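Local coordinates for protein purine nucleoside phosphorylase (Grouper iridovirus, PDB 3KHS) that probably catalyses the phosphate-dependent cleavage of purine nucleosides in purine salvage, as a trimeric member of the PNP/MTAP phosphorylase family, at residues D131-P136 with V188-N193; A141-G146 with E221-K226; S161-T166 with C232-L237. All coordinates share one frame; numbering follows the deposited sequence.

Contact 1: D131-P136 with V188-N193; sequences DHINLP and VYCCVN
D131 and Y189 begin a run of backbone hydrogen bonds that joins strand 131-134 to the end of strand 184-191 as parallel neighbours in the mixed sheet of the phosphorylase fold. Y189 N gives its proton to D131 O at 2.9 Å, nearly straight at 167°, and Y189 O takes the proton of I133 N, also at 2.9 Å. The next rung is shorter: C191 N to I133 O is 2.7 Å. Pairing then runs one residue past strand 131-134, where L135 N still reaches C191 O at 3.2 Å with a more bent N-H (141°). The ring of P136 follows directly, its CD 3.3 Å from the same C191 O. Carbonyls inside the pair also receive CA-H contacts, the closest from H132 CA to Y189 O at 3.0 Å.

On the face of D131, I133, V188 and C190 the apolar contacts begin with I133 CD1 and V188 CG1, which meet obliquely; L135 follows on, its CD1 touching C190 SG and lying 3.7 Å from V192 CG1. On the other face, H132 bonds outside the segments to Y163. Y189 extends fully from its backbone N (chi1 -180°), leading its ring away from strand 131-134 until OH accepts from S217 N; its side chain lies about 4 Å from a bound phosphate, probably from the crystallisation liquor but consistent with a pocket.

At the far edge of 188-191, V188 and C190 bond through their backbones to D212, A213 and G215. T199 OG1 and E202 OE2 of the third subunit bond H132 O and N134 N, on the edge turned from strand 184-191, so trimer assembly probably helps satisfy this buried edge.

Contact 2: A141-G146 with E221-K226; sequences ANPLTG and ETIVAK
P143 and L144, the two central residues of a type I beta turn running from N142 to T145, pack against I223 and V224 on one side of helix 219-227. No hydrogen bond crosses between the segments; the contact is entirely aliphatic. The proline ring sits over the helix with its CB and CG against V224 CG2, the nearer being CB at 3.6 Å, and these two side chains run past one another in opposite directions. The P143 and I223 side chains instead cross at about a right angle, with P143 CG 4.0 Å from I223 CG2.

L144 uses its two methyl branches separately. CD1 reaches I223 CG2 at 3.8 Å in an oblique approach, and CD2 lies 4.1 Å from V224 CG2. The I223 branch that touches both turn residues is CG2, set anti to the backbone N by a chi1 of -71°, while the longer branch carries CD1 to P143 CG and CD. R98 of helix 95-102 hydrogen-bonds P143 O through NH2, and P195 of the third subunit packs on L144, placing the turn between its own helices and the trimer interface. The turn is held from inside by an Asx turn: L144 N donates to N142 OD1 at 3.0 Å, in the plane of the amide and on a lone pair.

Contact 3: S161-T166 with C232-L237; sequences SVYDKT and CLAVSL
Y163 and A234 supply the side-chain touch: CE1 of the tyrosine ring comes 3.8 Å from A234 CB as the ring lies obliquely to the methyl. The ring is brought there by a chi1 of -56°, which sets CG beside the backbone N and anti to the carbonyl carbon. Next to it the backbones meet where strand 231-241 starts. D164 N points to C232 O at 3.2 Å, but the bond is weak, bent to 132°. C232 CB also lies 3.6 Å from V162 O.

Water does much of the joining. One molecule gives a proton to V162 O and accepts one from C232 N, both at 2.8 Å, bridging the two backbones. A second water lies close to two carbonyls, 2.6 Å from C232 O and 3.0 Å from D164 O.

Further out, V162 CG1 covers one face of the Y163 ring, 3.5 Å above its plane and offset toward the rim. The tyrosine OH is hydrogen-bonded to H132 ND1 and T222 OG1, which fix the far end of the ring. D164 stands at the N-cap of helix 165-178, its OD2 accepting from L167 N and forming a salt bridge with R231, the residue just before C232. The carboxylate therefore links the start of the helix to the start of the strand. The weak D164 N to C232 O bond thus sits beside a salt bridge, and the firmer polar join between the two backbones is the one made through the first water.

The segments alternate along the chain: the first segments of contacts 1, 2 and 3 come in that order (131-136, 141-146, 161-166), followed by their partners in the same order (188-193, 221-226, 232-237). Contact 1 lies about 13 Å from each of the others, centre to centre, and contacts 2 and 3 about 16 Å apart. Contacts 1 and 3 reach the same mixed sheet through strands 131-134, 184-191 and 231-241, and helix 219-227 of contact 2 leads directly into strand 231-241. All three meet around T222, whose side chain touches H132 and Y163. Contacts 1 and 2 both border the third subunit, contact 3 reaching it through V162, so the set lies between the sheet and the trimer interface.

Contact 1: D131-P136 with V188-N193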
loop_
_atom_site.group_PDB
_atom_site.type_symbol
_atom_site.label_atom_id
_atom_site.label_comp_id
_atom_site.label_asym_id
_atom_site.label_seq_id
_atom_site.Cartn_x
_atom_site.Cartn_y
_atom_site.Cartn_z
ATOM N N ASP B 131 -4.219 -13.718 -15.310
ATOM C CA ASP B 131 -3.554 -13.548 -14.025
ATOM C C ASP B 131 -3.699 -12.098 -13.583
ATOM O O ASP B 131 -4.104 -11.256 -14.379
ATOM C CB ASP B 131 -2.072 -13.912 -14.157
ATOM C CG ASP B 131 -1.441 -14.227 -12.823
ATOM O OD1 ASP B 131 -2.223 -14.484 -11.904
ATOM O OD2 ASP B 131 -0.200 -14.253 -12.671
ATOM N N HIS B 132 -3.400 -11.796 -12.320
ATOM C CA HIS B 132 -3.497 -10.398 -11.880
ATOM C C HIS B 132 -2.344 -9.979 -10.993
ATOM O O HIS B 132 -1.542 -10.802 -10.550
ATOM C CB HIS B 132 -4.844 -10.090 -11.163
ATOM C CG HIS B 132 -4.952 -10.632 -9.761
ATOM N ND1 HIS B 132 -6.110 -11.215 -9.278
ATOM C CD2 HIS B 132 -4.042 -10.716 -8.755
ATOM C CE1 HIS B 132 -5.904 -11.648 -8.045
ATOM N NE2 HIS B 132 -4.658 -11.356 -7.704
ATOM N N ILE B 133 -2.262 -8.673 -10.782
ATOM C CA ILE B 133 -1.268 -8.054 -9.916
ATOM C C ILE B 133 -2.114 -7.135 -9.041
ATOM O O ILE B 133 -2.624 -6.109 -9.512
ATOM C CB ILE B 133 -0.267 -7.184 -10.683
ATOM C CG1 ILE B 133 0.573 -8.038 -11.622
ATOM C CG2 ILE B 133 0.653 -6.484 -9.701
ATOM C CD1 ILE B 133 1.353 -7.200 -12.627
ATOM N N ASN B 134 -2.298 -7.532 -7.782
ATOM C CA ASN B 134 -3.109 -6.764 -6.843
ATOM C C ASN B 134 -2.271 -5.940 -5.877
ATOM O O ASN B 134 -1.950 -6.372 -4.769
ATOM C CB ASN B 134 -4.037 -7.708 -6.077
ATOM C CG ASN B 134 -5.058 -6.962 -5.255
ATOM O OD1 ASN B 134 -5.630 -6.007 -5.732
ATOM N ND2 ASN B 134 -5.300 -7.406 -4.015
ATOM N N LEU B 135 -1.909 -4.742 -6.304
ATOM C CA LEU B 135 -1.076 -3.880 -5.459
ATOM C C LEU B 135 -1.633 -3.593 -4.061
ATOM O O LEU B 135 -0.931 -3.748 -3.085
ATOM C CB LEU B 135 -0.772 -2.576 -6.195
ATOM C CG LEU B 135 -0.043 -2.795 -7.544
ATOM C CD1 LEU B 135 -0.008 -1.477 -8.295
ATOM C CD2 LEU B 135 1.395 -3.345 -7.334
ATOM N N PRO B 136 -2.911 -3.219 -3.943
ATOM C CA PRO B 136 -3.415 -2.948 -2.590
ATOM C C PRO B 136 -3.313 -4.165 -1.672
ATOM O O PRO B 136 -3.083 -4.033 -0.468
ATOM C CB PRO B 136 -4.864 -2.563 -2.824
ATOM C CG PRO B 136 -4.872 -2.015 -4.208
ATOM C CD PRO B 136 -3.928 -2.930 -4.965
ATOM N N VAL B 188 -2.617 -10.036 -18.437
ATOM C CA VAL B 188 -2.496 -9.759 -17.020
ATOM C C VAL B 188 -3.213 -8.491 -16.565
ATOM O O VAL B 188 -2.966 -7.412 -17.113
ATOM C CB VAL B 188 -1.001 -9.680 -16.648
ATOM C CG1 VAL B 188 -0.845 -9.515 -15.146
ATOM C CG2 VAL B 188 -0.290 -10.920 -17.126
ATOM N N TYR B 189 -4.093 -8.621 -15.567
ATOM C CA TYR B 189 -4.847 -7.451 -15.042
ATOM C C TYR B 189 -4.175 -6.875 -13.812
ATOM O O TYR B 189 -3.941 -7.582 -12.848
ATOM C CB TYR B 189 -6.293 -7.828 -14.673
ATOM C CG TYR B 189 -7.126 -6.683 -14.140
ATOM C CD1 TYR B 189 -8.103 -6.062 -14.928
ATOM C CD2 TYR B 189 -6.988 -6.266 -12.814
ATOM C CE1 TYR B 189 -8.948 -5.043 -14.387
ATOM C CE2 TYR B 189 -7.808 -5.275 -12.281
ATOM C CZ TYR B 189 -8.782 -4.679 -13.060
ATOM O OH TYR B 189 -9.613 -3.775 -12.432
ATOM N N CYS B 190 -3.832 -5.599 -13.849
ATOM C CA CYS B 190 -3.206 -4.980 -12.678
ATOM C C CYS B 190 -4.245 -4.149 -11.938
ATOM O O CYS B 190 -4.851 -3.240 -12.512
ATOM C CB CYS B 190 -2.015 -4.078 -13.061
ATOM S SG CYS B 190 -1.274 -3.143 -11.657
ATOM N N CYS B 191 -4.441 -4.478 -10.667
ATOM C CA CYS B 191 -5.407 -3.775 -9.845
ATOM C C CYS B 191 -4.753 -2.722 -8.952
ATOM O O CYS B 191 -3.803 -3.021 -8.218
ATOM C CB CYS B 191 -6.165 -4.780 -8.958
ATOM S SG CYS B 191 -7.429 -3.979 -7.932
ATOM N N VAL B 192 -5.267 -1.501 -9.007
ATOM C CA VAL B 192 -4.756 -0.403 -8.167
ATOM C C VAL B 192 -5.917 0.160 -7.368
ATOM O O VAL B 192 -7.088 -0.087 -7.695
ATOM C CB VAL B 192 -4.163 0.750 -9.000
ATOM C CG1 VAL B 192 -2.918 0.256 -9.717
ATOM C CG2 VAL B 192 -5.221 1.283 -9.992
ATOM N N ASN B 193 -5.602 0.939 -6.339
ATOM C CA ASN B 193 -6.642 1.502 -5.508
ATOM C C ASN B 193 -7.596 2.472 -6.189
ATOM O O ASN B 193 -8.814 2.370 -6.039
ATOM C CB ASN B 193 -6.042 2.202 -4.294
ATOM C CG ASN B 193 -7.056 2.359 -3.178
ATOM O OD1 ASN B 193 -7.161 1.499 -2.306
ATOM N ND2 ASN B 193 -7.846 3.433 -3.227
#

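Contact 2: A141-G146 with E221-K226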
loop_
_atom_site.group_PDB
_atom_site.type_symbol
_atom_site.label_atom_id
_atom_site.label_comp_id
_atom_site.label_asym_id
_atom_site.label_seq_id
_atom_site.Cartn_x
_atom_site.Cartn_y
_atom_site.Cartn_z
ATOM N N ALA B 141 -4.098 -3.736 2.278
ATOM C CA ALA B 141 -5.512 -3.715 1.945
ATOM C C ALA B 141 -5.844 -5.023 1.218
ATOM O O ALA B 141 -6.292 -5.035 0.078
ATOM C CB ALA B 141 -5.861 -2.484 1.103
ATOM N N ASN B 142 -5.582 -6.125 1.901
ATOM C CA ASN B 142 -5.848 -7.466 1.397
ATOM C C ASN B 142 -7.255 -7.852 1.872
ATOM O O ASN B 142 -7.571 -7.743 3.044
ATOM C CB ASN B 142 -4.810 -8.445 1.955
ATOM C CG ASN B 142 -4.882 -9.800 1.281
ATOM O OD1 ASN B 142 -5.815 -10.572 1.518
ATOM N ND2 ASN B 142 -3.916 -10.083 0.408
ATOM N N PRO B 143 -8.096 -8.331 0.968
ATOM C CA PRO B 143 -9.475 -8.709 1.300
ATOM C C PRO B 143 -9.653 -9.861 2.302
ATOM O O PRO B 143 -10.732 -10.062 2.821
ATOM C CB PRO B 143 -10.073 -9.007 -0.071
ATOM C CG PRO B 143 -8.920 -9.727 -0.755
ATOM C CD PRO B 143 -7.675 -8.935 -0.309
ATOM N N LEU B 144 -8.592 -10.605 2.564
ATOM C CA LEU B 144 -8.653 -11.710 3.505
ATOM C C LEU B 144 -8.034 -11.296 4.820
ATOM O O LEU B 144 -8.027 -12.066 5.778
ATOM C CB LEU B 144 -7.896 -12.935 2.991
ATOM C CG LEU B 144 -8.411 -13.504 1.681
ATOM C CD1 LEU B 144 -7.519 -14.636 1.247
ATOM C CD2 LEU B 144 -9.846 -13.980 1.878
ATOM N N THR B 145 -7.498 -10.088 4.891
ATOM C CA THR B 145 -6.907 -9.669 6.165
ATOM C C THR B 145 -7.946 -9.784 7.276
ATOM O O THR B 145 -9.100 -9.387 7.101
ATOM C CB THR B 145 -6.377 -8.227 6.116
ATOM O OG1 THR B 145 -5.248 -8.166 5.232
ATOM C CG2 THR B 145 -5.974 -7.754 7.517
ATOM N N GLY B 146 -7.524 -10.352 8.405
ATOM C CA GLY B 146 -8.405 -10.549 9.552
ATOM C C GLY B 146 -8.463 -12.006 9.968
ATOM O O GLY B 146 -7.659 -12.803 9.496
ATOM N N GLU B 221 -11.808 -9.409 -5.494
ATOM C CA GLU B 221 -12.977 -10.265 -5.547
ATOM C C GLU B 221 -12.617 -11.706 -5.931
ATOM O O GLU B 221 -13.182 -12.657 -5.377
ATOM C CB GLU B 221 -13.998 -9.708 -6.522
ATOM C CG GLU B 221 -14.669 -8.428 -6.049
ATOM C CD GLU B 221 -14.952 -7.501 -7.213
ATOM O OE1 GLU B 221 -14.081 -6.660 -7.541
ATOM O OE2 GLU B 221 -16.033 -7.633 -7.824
ATOM N N THR B 222 -11.685 -11.881 -6.863
ATOM C CA THR B 222 -11.294 -13.236 -7.258
ATOM C C THR B 222 -10.418 -13.879 -6.190
ATOM O O THR B 222 -10.360 -15.101 -6.080
ATOM C CB THR B 222 -10.542 -13.264 -8.618
ATOM O OG1 THR B 222 -9.305 -12.530 -8.508
ATOM C CG2 THR B 222 -11.411 -12.640 -9.698
ATOM N N ILE B 223 -9.725 -13.069 -5.404
ATOM C CA ILE B 223 -8.908 -13.641 -4.341
ATOM C C ILE B 223 -9.859 -14.313 -3.340
ATOM O O ILE B 223 -9.610 -15.411 -2.872
ATOM C CB ILE B 223 -8.123 -12.575 -3.550
ATOM C CG1 ILE B 223 -6.999 -11.994 -4.409
ATOM C CG2 ILE B 223 -7.579 -13.200 -2.247
ATOM C CD1 ILE B 223 -6.278 -10.846 -3.712
ATOM N N VAL B 224 -10.940 -13.619 -3.009
ATOM C CA VAL B 224 -11.919 -14.111 -2.059
ATOM C C VAL B 224 -12.729 -15.278 -2.642
ATOM O O VAL B 224 -12.948 -16.275 -1.971
ATOM C CB VAL B 224 -12.828 -12.966 -1.626
ATOM C CG1 VAL B 224 -13.975 -13.499 -0.782
ATOM C CG2 VAL B 224 -11.988 -11.914 -0.874
ATOM N N ALA B 225 -13.149 -15.155 -3.891
ATOM C CA ALA B 225 -13.896 -16.203 -4.561
ATOM C C ALA B 225 -13.065 -17.503 -4.545
ATOM O O ALA B 225 -13.526 -18.569 -4.118
ATOM C CB ALA B 225 -14.162 -15.775 -5.992
ATOM N N LYS B 226 -11.826 -17.388 -5.005
ATOM C CA LYS B 226 -10.918 -18.524 -5.092
ATOM C C LYS B 226 -10.739 -19.172 -3.744
ATOM O O LYS B 226 -10.708 -20.393 -3.624
ATOM C CB LYS B 226 -9.552 -18.082 -5.598
ATOM C CG LYS B 226 -8.679 -19.235 -6.090
ATOM C CD LYS B 226 -9.305 -19.912 -7.306
ATOM C CE LYS B 226 -8.768 -21.311 -7.462
ATOM N NZ LYS B 226 -7.301 -21.295 -7.627
#

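Contact 3: S161-T166 with C232-L237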
loop_
_atom_site.group_PDB
_atom_site.type_symbol
_atom_site.label_atom_id
_atom_site.label_comp_id
_atom_site.label_asym_id
_atom_site.label_seq_id
_atom_site.Cartn_x
_atom_site.Cartn_y
_atom_site.Cartn_z
ATOM N N SER B 161 -3.378 -20.180 -9.319
ATOM C CA SER B 161 -4.286 -20.316 -10.462
ATOM C C SER B 161 -5.644 -19.685 -10.191
ATOM O O SER B 161 -6.669 -20.363 -10.220
ATOM C CB SER B 161 -4.509 -21.793 -10.817
ATOM O OG SER B 161 -3.289 -22.436 -11.153
ATOM N N VAL B 162 -5.656 -18.393 -9.919
ATOM C CA VAL B 162 -6.895 -17.688 -9.652
ATOM C C VAL B 162 -7.879 -17.812 -10.799
ATOM O O VAL B 162 -9.077 -17.996 -10.574
ATOM C CB VAL B 162 -6.641 -16.168 -9.425
ATOM C CG1 VAL B 162 -7.953 -15.438 -9.204
ATOM C CG2 VAL B 162 -5.739 -15.961 -8.247
ATOM N N TYR B 163 -7.373 -17.710 -12.029
ATOM C CA TYR B 163 -8.221 -17.750 -13.212
ATOM C C TYR B 163 -8.237 -19.119 -13.913
ATOM O O TYR B 163 -7.313 -19.487 -14.626
ATOM C CB TYR B 163 -7.771 -16.599 -14.134
ATOM C CG TYR B 163 -7.829 -15.244 -13.417
ATOM C CD1 TYR B 163 -9.021 -14.521 -13.347
ATOM C CD2 TYR B 163 -6.726 -14.756 -12.706
ATOM C CE1 TYR B 163 -9.131 -13.341 -12.579
ATOM C CE2 TYR B 163 -6.824 -13.573 -11.923
ATOM C CZ TYR B 163 -8.029 -12.882 -11.870
ATOM O OH TYR B 163 -8.145 -11.754 -11.096
ATOM N N ASP B 164 -9.319 -19.859 -13.680
ATOM C CA ASP B 164 -9.528 -21.199 -14.220
ATOM C C ASP B 164 -9.122 -21.349 -15.695
ATOM O O ASP B 164 -9.710 -20.730 -16.589
ATOM C CB ASP B 164 -10.994 -21.556 -14.043
ATOM C CG ASP B 164 -11.235 -23.026 -14.132
ATOM O OD1 ASP B 164 -10.907 -23.741 -13.161
ATOM O OD2 ASP B 164 -11.736 -23.451 -15.181
ATOM N N LYS B 165 -8.128 -22.194 -15.949
ATOM C CA LYS B 165 -7.646 -22.400 -17.311
ATOM C C LYS B 165 -8.733 -22.877 -18.256
ATOM O O LYS B 165 -8.787 -22.438 -19.414
ATOM C CB LYS B 165 -6.458 -23.355 -17.305
ATOM C CG LYS B 165 -5.430 -22.919 -16.281
ATOM C CD LYS B 165 -4.115 -23.655 -16.374
ATOM C CE LYS B 165 -3.218 -23.271 -15.205
ATOM N NZ LYS B 165 -1.866 -23.847 -15.367
ATOM N N THR B 166 -9.616 -23.736 -17.762
ATOM C CA THR B 166 -10.729 -24.236 -18.573
ATOM C C THR B 166 -11.723 -23.136 -18.920
ATOM O O THR B 166 -12.137 -23.003 -20.071
ATOM C CB THR B 166 -11.510 -25.381 -17.840
ATOM O OG1 THR B 166 -10.629 -26.492 -17.623
ATOM C CG2 THR B 166 -12.744 -25.836 -18.652
ATOM N N CYS B 232 -13.106 -18.968 -11.037
ATOM C CA CYS B 232 -13.248 -17.634 -11.626
ATOM C C CYS B 232 -12.854 -17.422 -13.072
ATOM O O CYS B 232 -11.893 -17.998 -13.576
ATOM C CB CYS B 232 -12.453 -16.632 -10.803
ATOM S SG CYS B 232 -12.831 -16.695 -9.069
ATOM N N LEU B 233 -13.619 -16.558 -13.719
ATOM C CA LEU B 233 -13.368 -16.138 -15.078
ATOM C C LEU B 233 -13.610 -14.632 -15.030
ATOM O O LEU B 233 -14.606 -14.172 -14.473
ATOM C CB LEU B 233 -14.331 -16.779 -16.038
ATOM C CG LEU B 233 -14.405 -16.038 -17.369
ATOM C CD1 LEU B 233 -13.032 -16.109 -18.061
ATOM C CD2 LEU B 233 -15.540 -16.615 -18.240
ATOM N N ALA B 234 -12.681 -13.864 -15.580
ATOM C CA ALA B 234 -12.837 -12.416 -15.604
ATOM C C ALA B 234 -12.498 -11.905 -16.994
ATOM O O ALA B 234 -11.503 -12.322 -17.582
ATOM C CB ALA B 234 -11.933 -11.786 -14.572
ATOM N N VAL B 235 -13.339 -11.022 -17.519
ATOM C CA VAL B 235 -13.129 -10.435 -18.838
ATOM C C VAL B 235 -13.154 -8.896 -18.733
ATOM O O VAL B 235 -14.145 -8.321 -18.284
ATOM C CB VAL B 235 -14.253 -10.879 -19.832
ATOM C CG1 VAL B 235 -14.093 -10.150 -21.180
ATOM C CG2 VAL B 235 -14.201 -12.395 -20.061
ATOM N N SER B 236 -12.076 -8.238 -19.150
ATOM C CA SER B 236 -12.019 -6.778 -19.123
ATOM C C SER B 236 -12.384 -6.195 -20.491
ATOM O O SER B 236 -11.945 -6.675 -21.528
ATOM C CB SER B 236 -10.601 -6.270 -18.778
ATOM O OG SER B 236 -10.198 -6.532 -17.451
ATOM N N LEU B 237 -13.198 -5.154 -20.473
ATOM C CA LEU B 237 -13.552 -4.451 -21.685
ATOM C C LEU B 237 -12.479 -3.343 -21.712
ATOM O O LEU B 237 -12.379 -2.552 -20.779
ATOM C CB LEU B 237 -14.967 -3.892 -21.525
ATOM C CG LEU B 237 -15.582 -2.920 -22.515
ATOM C CD1 LEU B 237 -15.438 -1.527 -21.944
ATOM C CD2 LEU B 237 -14.965 -3.041 -23.883
HETATM O O HOH W 1 -10.713 -20.287 -10.595
HETATM O O HOH W 2 -10.958 -18.041 -15.958
#